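Local coordinates for putative hydrolase (Chloroflexus aurantiacus J-10-fl, PDB 3CMN), which is of unknown function but is probably a hydrolase related to the zincin-like metallopeptidases, at residues E46-M51 with W180-E185; E175-W180 with Q288-R293; V275-R278 with F283-I286. All blocks are in the same frame, centred on the assembly; numbering follows the deposited sequence.

Interaction 1 of 3, residues E46-M51 with W180-E185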
# COMPACT_ATOMS: atom_id res chain seq x y z
N GLU A 46 20.41 -9.63 4.81
CA GLU A 46 21.28 -8.76 5.61
C GLU A 46 20.96 -7.31 5.32
O GLU A 46 20.73 -6.51 6.22
CB GLU A 46 22.76 -8.98 5.25
CG GLU A 46 23.38 -10.30 5.67
CD GLU A 46 23.81 -10.32 7.13
OE1 GLU A 46 24.58 -11.23 7.51
OE2 GLU A 46 23.38 -9.43 7.89
N GLN A 47 20.96 -6.98 4.04
CA GLN A 47 20.71 -5.63 3.58
C GLN A 47 19.39 -5.09 4.11
O GLN A 47 19.37 -4.06 4.79
CB GLN A 47 20.73 -5.61 2.05
CG GLN A 47 20.68 -4.24 1.41
CD GLN A 47 20.65 -4.33 -0.10
OE1 GLN A 47 20.37 -5.40 -0.65
NE2 GLN A 47 20.91 -3.22 -0.78
N TYR A 48 18.30 -5.80 3.82
CA TYR A 48 16.97 -5.38 4.28
C TYR A 48 16.88 -5.34 5.80
O TYR A 48 16.30 -4.41 6.38
CB TYR A 48 15.87 -6.31 3.75
CG TYR A 48 15.59 -6.16 2.27
CD1 TYR A 48 15.74 -7.23 1.40
CD2 TYR A 48 15.19 -4.94 1.75
CE1 TYR A 48 15.50 -7.08 0.04
CE2 TYR A 48 14.95 -4.78 0.40
CZ TYR A 48 15.11 -5.85 -0.45
OH TYR A 48 14.91 -5.67 -1.80
N ALA A 49 17.47 -6.33 6.46
CA ALA A 49 17.43 -6.38 7.92
C ALA A 49 18.00 -5.10 8.51
O ALA A 49 17.40 -4.50 9.41
CB ALA A 49 18.22 -7.58 8.43
N ARG A 50 19.15 -4.66 8.01
CA ARG A 50 19.74 -3.45 8.54
C ARG A 50 19.01 -2.20 8.06
O ARG A 50 18.95 -1.21 8.78
CB ARG A 50 21.23 -3.36 8.18
CG ARG A 50 21.50 -3.14 6.71
CD ARG A 50 22.89 -2.59 6.49
NE ARG A 50 22.92 -1.83 5.25
CZ ARG A 50 23.25 -2.34 4.07
NH1 ARG A 50 23.60 -3.61 3.98
NH2 ARG A 50 23.18 -1.60 2.98
N MET A 51 18.44 -2.23 6.85
CA MET A 51 17.71 -1.05 6.38
C MET A 51 16.43 -0.82 7.20
O MET A 51 15.98 0.32 7.35
CB MET A 51 17.36 -1.17 4.88
CG MET A 51 18.56 -1.30 3.93
SD MET A 51 18.07 -1.23 2.23
CE MET A 51 19.60 -0.68 1.45
N TRP A 180 15.12 3.12 -0.33
CA TRP A 180 13.95 3.91 -0.68
C TRP A 180 12.71 3.04 -0.45
O TRP A 180 11.72 3.48 0.13
CB TRP A 180 14.02 4.34 -2.14
CG TRP A 180 12.82 5.12 -2.60
CD1 TRP A 180 12.62 6.46 -2.47
CD2 TRP A 180 11.64 4.60 -3.24
NE1 TRP A 180 11.39 6.81 -2.99
CE2 TRP A 180 10.77 5.69 -3.46
CE3 TRP A 180 11.23 3.32 -3.63
CZ2 TRP A 180 9.51 5.54 -4.07
CZ3 TRP A 180 9.98 3.17 -4.24
CH2 TRP A 180 9.14 4.28 -4.45
N ILE A 181 12.79 1.80 -0.92
CA ILE A 181 11.71 0.83 -0.80
C ILE A 181 11.43 0.45 0.64
O ILE A 181 10.29 0.33 1.06
CB ILE A 181 12.03 -0.43 -1.62
CG1 ILE A 181 11.76 -0.14 -3.10
CG2 ILE A 181 11.21 -1.62 -1.14
CD1 ILE A 181 12.20 -1.22 -4.02
N THR A 182 12.49 0.27 1.41
CA THR A 182 12.34 -0.08 2.81
C THR A 182 11.66 1.06 3.56
O THR A 182 10.76 0.83 4.36
CB THR A 182 13.71 -0.39 3.43
OG1 THR A 182 14.28 -1.54 2.78
CG2 THR A 182 13.57 -0.66 4.92
N LEU A 183 12.07 2.29 3.27
CA LEU A 183 11.50 3.46 3.91
C LEU A 183 10.02 3.59 3.56
O LEU A 183 9.18 3.89 4.40
CB LEU A 183 12.24 4.72 3.45
CG LEU A 183 13.64 4.91 4.01
CD1 LEU A 183 14.30 6.11 3.35
CD2 LEU A 183 13.56 5.08 5.52
N HIS A 184 9.72 3.35 2.30
CA HIS A 184 8.35 3.42 1.83
C HIS A 184 7.53 2.34 2.55
O HIS A 184 6.42 2.58 3.02
CB HIS A 184 8.38 3.22 0.32
CG HIS A 184 7.03 3.25 -0.32
ND1 HIS A 184 6.51 2.18 -1.01
CD2 HIS A 184 6.10 4.23 -0.39
CE1 HIS A 184 5.32 2.49 -1.47
NE2 HIS A 184 5.04 3.73 -1.11
N GLU A 185 8.10 1.15 2.66
CA GLU A 185 7.47 0.01 3.31
C GLU A 185 7.18 0.26 4.79
O GLU A 185 6.08 -0.01 5.29
CB GLU A 185 8.40 -1.20 3.19
CG GLU A 185 7.73 -2.53 3.08
CD GLU A 185 7.38 -2.85 1.65
OE1 GLU A 185 6.50 -2.16 1.09
OE2 GLU A 185 7.99 -3.80 1.10
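The Tyr48 ring turns an edge to Thr182, whose hydroxyl oxygen lies near the plane of the ring: CD2 of Tyr48 is 3.7 Å from OG1 of Thr182, and CE2 of Tyr48 stands 4.1 Å from the same oxygen. Stacking with Phe158 of strand 155-158 supplies an aromatic neighbour, so the ring fills the ground between helix 41-63, helix 174-193 and the small sheet. Its CG is anti to the carbonyl carbon (chi1 -72°), which carries the ring toward helix 174-193 and sets its CD2-CE2 edge beside Thr182.

Met51, one turn further on, meets the threonine at about a right angle. Its CB packs 3.7 Å from OG1 of Thr182, and its SD is 3.8 Å from that oxygen. The other branch of the threonine does different work: CG2 of Thr182 rests against the backbone, 3.6 Å from the carbonyl oxygen of Met51. A small, branched residue suits this place, because the helices come within 6.5 Å between the CA atoms of Met51 and Thr182. The buried hydroxyl is satisfied within its own helix by a hydrogen bond to the carbonyl oxygen of Arg178. An alanine here lacks both OG1 and CG2, which would probably open a gap between the helices and leave the tyrosine edge without its neighbour.

Two and three residues beyond Thr182, His184 and Glu185 begin an HExxH sequence completed by His188, consistent with the metal-binding helix of zincins, although no metal is bound to it here.

Interaction 2 of 3, residues E175-W180 with Q288-R293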
# COMPACT_ATOMS: atom_id res chain seq x y z
N GLU A 175 21.78 0.12 -3.71
CA GLU A 175 21.60 0.52 -2.33
C GLU A 175 20.50 1.55 -2.11
O GLU A 175 19.62 1.38 -1.27
CB GLU A 175 22.91 1.06 -1.77
CG GLU A 175 22.90 1.43 -0.30
CD GLU A 175 22.91 0.22 0.62
OE1 GLU A 175 23.11 -0.92 0.14
OE2 GLU A 175 22.72 0.41 1.84
N ASP A 176 20.55 2.63 -2.88
CA ASP A 176 19.57 3.70 -2.72
C ASP A 176 18.12 3.31 -2.99
O ASP A 176 17.22 3.70 -2.23
CB ASP A 176 19.98 4.89 -3.60
CG ASP A 176 21.16 5.64 -3.03
OD1 ASP A 176 21.96 5.04 -2.27
OD2 ASP A 176 21.31 6.84 -3.35
N PHE A 177 17.89 2.55 -4.05
CA PHE A 177 16.54 2.14 -4.37
C PHE A 177 15.95 1.21 -3.31
O PHE A 177 14.79 1.35 -2.93
CB PHE A 177 16.48 1.46 -5.73
CG PHE A 177 15.10 1.08 -6.15
CD1 PHE A 177 14.05 2.01 -6.09
CD2 PHE A 177 14.83 -0.19 -6.62
CE1 PHE A 177 12.76 1.68 -6.49
CE2 PHE A 177 13.54 -0.55 -7.03
CZ PHE A 177 12.50 0.40 -6.96
N ARG A 178 16.74 0.27 -2.81
CA ARG A 178 16.25 -0.64 -1.80
C ARG A 178 16.04 0.02 -0.44
O ARG A 178 15.23 -0.45 0.36
CB ARG A 178 17.17 -1.86 -1.70
CG ARG A 178 17.00 -2.77 -2.89
CD ARG A 178 17.96 -3.93 -2.85
NE ARG A 178 17.79 -4.78 -4.01
CZ ARG A 178 18.10 -4.43 -5.25
NH1 ARG A 178 18.62 -3.24 -5.50
NH2 ARG A 178 17.90 -5.29 -6.24
N LEU A 179 16.77 1.10 -0.17
CA LEU A 179 16.58 1.81 1.08
C LEU A 179 15.31 2.63 0.89
O LEU A 179 14.52 2.80 1.81
CB LEU A 179 17.75 2.74 1.41
CG LEU A 179 17.52 3.63 2.64
CD1 LEU A 179 17.26 2.75 3.87
CD2 LEU A 179 18.72 4.55 2.88
N TRP A 180 15.12 3.12 -0.33
CA TRP A 180 13.95 3.91 -0.68
C TRP A 180 12.71 3.04 -0.45
O TRP A 180 11.72 3.48 0.13
CB TRP A 180 14.02 4.34 -2.14
CG TRP A 180 12.82 5.12 -2.60
CD1 TRP A 180 12.62 6.46 -2.47
CD2 TRP A 180 11.64 4.60 -3.24
NE1 TRP A 180 11.39 6.81 -2.99
CE2 TRP A 180 10.77 5.69 -3.46
CE3 TRP A 180 11.23 3.32 -3.63
CZ2 TRP A 180 9.51 5.54 -4.07
CZ3 TRP A 180 9.98 3.17 -4.24
CH2 TRP A 180 9.14 4.28 -4.45
N GLN A 288 12.00 10.80 -9.72
CA GLN A 288 11.81 11.08 -11.14
C GLN A 288 11.51 9.80 -11.91
O GLN A 288 10.48 9.68 -12.58
CB GLN A 288 13.06 11.71 -11.74
CG GLN A 288 13.47 13.01 -11.10
CD GLN A 288 14.80 13.50 -11.62
OE1 GLN A 288 14.96 13.72 -12.82
NE2 GLN A 288 15.77 13.65 -10.72
N GLN A 289 12.44 8.85 -11.81
CA GLN A 289 12.34 7.56 -12.49
C GLN A 289 11.14 6.69 -12.09
O GLN A 289 10.50 6.07 -12.94
CB GLN A 289 13.62 6.75 -12.24
CG GLN A 289 14.84 7.32 -12.91
CD GLN A 289 14.76 7.22 -14.42
OE1 GLN A 289 14.86 6.13 -14.98
NE2 GLN A 289 14.56 8.35 -15.07
N ILE A 290 10.84 6.66 -10.80
CA ILE A 290 9.76 5.85 -10.28
C ILE A 290 8.35 6.43 -10.53
O ILE A 290 7.34 5.76 -10.29
CB ILE A 290 9.99 5.59 -8.77
CG1 ILE A 290 9.25 4.33 -8.34
CG2 ILE A 290 9.55 6.79 -7.96
CD1 ILE A 290 9.69 3.07 -9.09
N ALA A 291 8.29 7.66 -11.02
CA ALA A 291 7.01 8.32 -11.28
C ALA A 291 5.97 7.45 -12.00
O ALA A 291 4.83 7.32 -11.54
CB ALA A 291 7.25 9.60 -12.07
N GLN A 292 6.35 6.86 -13.13
CA GLN A 292 5.42 6.04 -13.89
C GLN A 292 5.05 4.74 -13.17
O GLN A 292 3.94 4.24 -13.32
CB GLN A 292 5.97 5.71 -15.28
CG GLN A 292 4.98 4.90 -16.13
CD GLN A 292 5.51 4.54 -17.51
OE1 GLN A 292 5.81 5.41 -18.32
NE2 GLN A 292 5.62 3.24 -17.77
N ARG A 293 5.99 4.19 -12.40
CA ARG A 293 5.74 2.95 -11.67
C ARG A 293 4.73 3.19 -10.53
O ARG A 293 4.06 2.27 -10.08
CB ARG A 293 7.05 2.41 -11.09
CG ARG A 293 6.91 1.07 -10.37
CD ARG A 293 6.56 -0.06 -11.34
NE ARG A 293 6.76 -1.36 -10.71
CZ ARG A 293 6.90 -2.49 -11.39
NH1 ARG A 293 6.87 -2.47 -12.72
NH2 ARG A 293 7.12 -3.64 -10.76
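Apolar contact carries the whole meeting of Phe177 and Trp180 with Ile290, the two aromatic side chains receiving three different carbons of one isoleucine. The tryptophan takes the larger share at its benzo end: CH2 of Trp180 is 3.9 Å from CG1 of Ile290, and CZ2 of Trp180 is 4.1 Å from the CG2 branch of Ile290. Phe177 is reached more loosely by the tip of the chain, with CE1 of Phe177 4.3 Å from CD1 of Ile290. Ile290 has CG1 anti to its backbone nitrogen (chi1 -157°), an orientation that sends the longer branch across to the aromatics. Because the CA atoms of Phe177 and Ile290 are 9.7 Å apart, large side chains are needed to bridge the distance. Phe177 and Trp180, three residues apart, project from one face of helix 174-193, and Val166 of helix 160-169 also packs on the phenylalanine.

Helix 174-193 bears the HExxH sequence thought to mark a zincin active site, and Trp180 precedes its first histidine, His184, by one turn. The indole of Trp180 and the imidazole of His184 meet with their planes about 10° apart; if His184 binds a metal as in zincins, Trp180 would be a neighbour of that site.

Polar interaction with helix 283-307 comes from just outside 288-293: the indole NE1 of Trp180 donates a hydrogen bond to OE2 of Glu287, satisfying the ring's buried nitrogen and fixing its rotation, while its carbon-rich end remains for the isoleucine.

Backbone bonding differs on the two sides. Helix 174-193 keeps regular bonds here, as from Trp180 N to Asp176 O, whereas helix 283-307 is kinked just after Ile290, where the backbone nitrogens of Gln292 and Arg293 lack bonds to the preceding turn.

Interaction 3 of 3, residues V275-R278 with F283-I286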
# COMPACT_ATOMS: atom_id res chain seq x y z
N VAL A 275 12.32 12.13 5.44
CA VAL A 275 13.26 11.18 6.02
C VAL A 275 14.19 10.58 4.96
O VAL A 275 15.37 10.35 5.22
CB VAL A 275 12.52 10.02 6.75
CG1 VAL A 275 13.53 9.07 7.41
CG2 VAL A 275 11.58 10.58 7.79
N GLY A 276 13.64 10.34 3.78
CA GLY A 276 14.42 9.74 2.71
C GLY A 276 15.42 10.67 2.05
O GLY A 276 16.50 10.24 1.64
N ARG A 277 15.07 11.95 1.94
CA ARG A 277 15.95 12.93 1.33
C ARG A 277 17.30 13.04 2.03
O ARG A 277 18.34 13.04 1.38
CB ARG A 277 15.28 14.29 1.29
CG ARG A 277 14.78 14.63 -0.09
CD ARG A 277 13.92 15.86 -0.09
NE ARG A 277 13.70 16.28 -1.46
CZ ARG A 277 12.76 17.14 -1.83
NH1 ARG A 277 11.94 17.68 -0.92
NH2 ARG A 277 12.64 17.48 -3.11
N ARG A 278 17.28 13.13 3.35
CA ARG A 278 18.51 13.23 4.10
C ARG A 278 19.40 12.00 3.96
O ARG A 278 20.61 12.08 4.15
CB ARG A 278 18.21 13.48 5.59
CG ARG A 278 16.84 13.02 6.07
CD ARG A 278 16.91 11.88 7.11
NE ARG A 278 18.04 11.99 8.05
CZ ARG A 278 18.39 13.10 8.69
NH1 ARG A 278 17.71 14.23 8.50
NH2 ARG A 278 19.42 13.09 9.53
N PHE A 283 17.96 10.42 -4.31
CA PHE A 283 16.54 10.65 -4.04
C PHE A 283 15.78 11.33 -5.18
O PHE A 283 14.77 10.82 -5.65
CB PHE A 283 16.37 11.49 -2.78
CG PHE A 283 14.96 11.49 -2.25
CD1 PHE A 283 14.50 10.45 -1.44
CD2 PHE A 283 14.07 12.52 -2.57
CE1 PHE A 283 13.19 10.42 -0.96
CE2 PHE A 283 12.75 12.51 -2.10
CZ PHE A 283 12.31 11.46 -1.29
N ASN A 284 16.26 12.49 -5.62
CA ASN A 284 15.59 13.19 -6.71
C ASN A 284 15.53 12.29 -7.93
O ASN A 284 14.48 12.20 -8.58
CB ASN A 284 16.33 14.50 -7.03
CG ASN A 284 16.26 15.51 -5.89
OD1 ASN A 284 15.17 15.89 -5.45
ND2 ASN A 284 17.42 15.94 -5.41
N GLN A 285 16.64 11.61 -8.22
CA GLN A 285 16.72 10.70 -9.36
C GLN A 285 15.60 9.65 -9.32
O GLN A 285 14.88 9.45 -10.31
CB GLN A 285 18.07 9.98 -9.36
CG GLN A 285 19.25 10.76 -9.96
CD GLN A 285 19.65 11.97 -9.14
OE1 GLN A 285 19.91 11.87 -7.94
NE2 GLN A 285 19.71 13.13 -9.79
N ILE A 286 15.48 8.99 -8.18
CA ILE A 286 14.48 7.93 -7.99
C ILE A 286 13.06 8.45 -8.18
O ILE A 286 12.31 7.94 -9.01
CB ILE A 286 14.60 7.28 -6.58
CG1 ILE A 286 16.00 6.70 -6.40
CG2 ILE A 286 13.56 6.19 -6.42
CD1 ILE A 286 16.27 6.21 -5.01
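Arg277 and Phe283 bring the two backbones closest, with 5.9 Å between their CA atoms. The first lies near the end of helix 248-279 and the second opens helix 283-307, so the chain passes from one helix to the next through only a short loop. Gly276 lets the phenyl ring come down on bare main chain: CD1 of Phe283 is 3.6 Å from the carbonyl carbon of Gly276 and 3.7 Å from its carbonyl oxygen. A beta carbon on Gly276 would point toward the ring and fall 2.9 Å from CE1 of Phe283, a clash with the ring where it stands, so the absence of a side chain is consistent with this close approach.

This is a helix-loop-helix connection in a largely helical protein, with an aromatic residue at the start of the second helix folded back over the last turns of the first. Val275, whose CB points away from the second helix, packs instead on Leu58 and Tyr62 of helix 41-63.

The buried ring of Phe283, with CG anti to its backbone nitrogen (chi1 -166°), offers one face to Arg277. CG of Arg277 sits above that face in a CH-pi contact, 3.8 Å from the centroid of the Phe283 ring and 29° off its normal; the backbone N of Arg277 lies over the same face, nearer the rim. Arginine suits this boundary because its aliphatic part can cover an aromatic ring while its charged end reaches the exposed surface. The extended chain carries NE past the ring edge, and the guanidinium tilts 47° from the phenyl plane. Beyond it, OD1 of Asn284 lies near the guanidinium plane, 3.8 Å from NH2 of Arg277, too long for a hydrogen bond.

Overall arrangement
Helix 174-193 joins interactions 1 and 2, which share Trp180 and have centres about 12 Å apart; helix 283-307 joins interactions 2 and 3, at about 9 Å, while interactions 1 and 3 lie about 14 Å apart. A salt bridge from Arg50 to Glu175 ties the first two together, and Trp180 also packs against Phe283 and Ile286 of interaction 3. Along the chain interactions 1 and 2 interlock, and interaction 3 is nested inside the loop that interaction 2 closes. Helix 174-193, with its HExxH sequence, is thus bordered by helices 41-63 and 283-307, which embed the presumed metal-binding segment in the helical body.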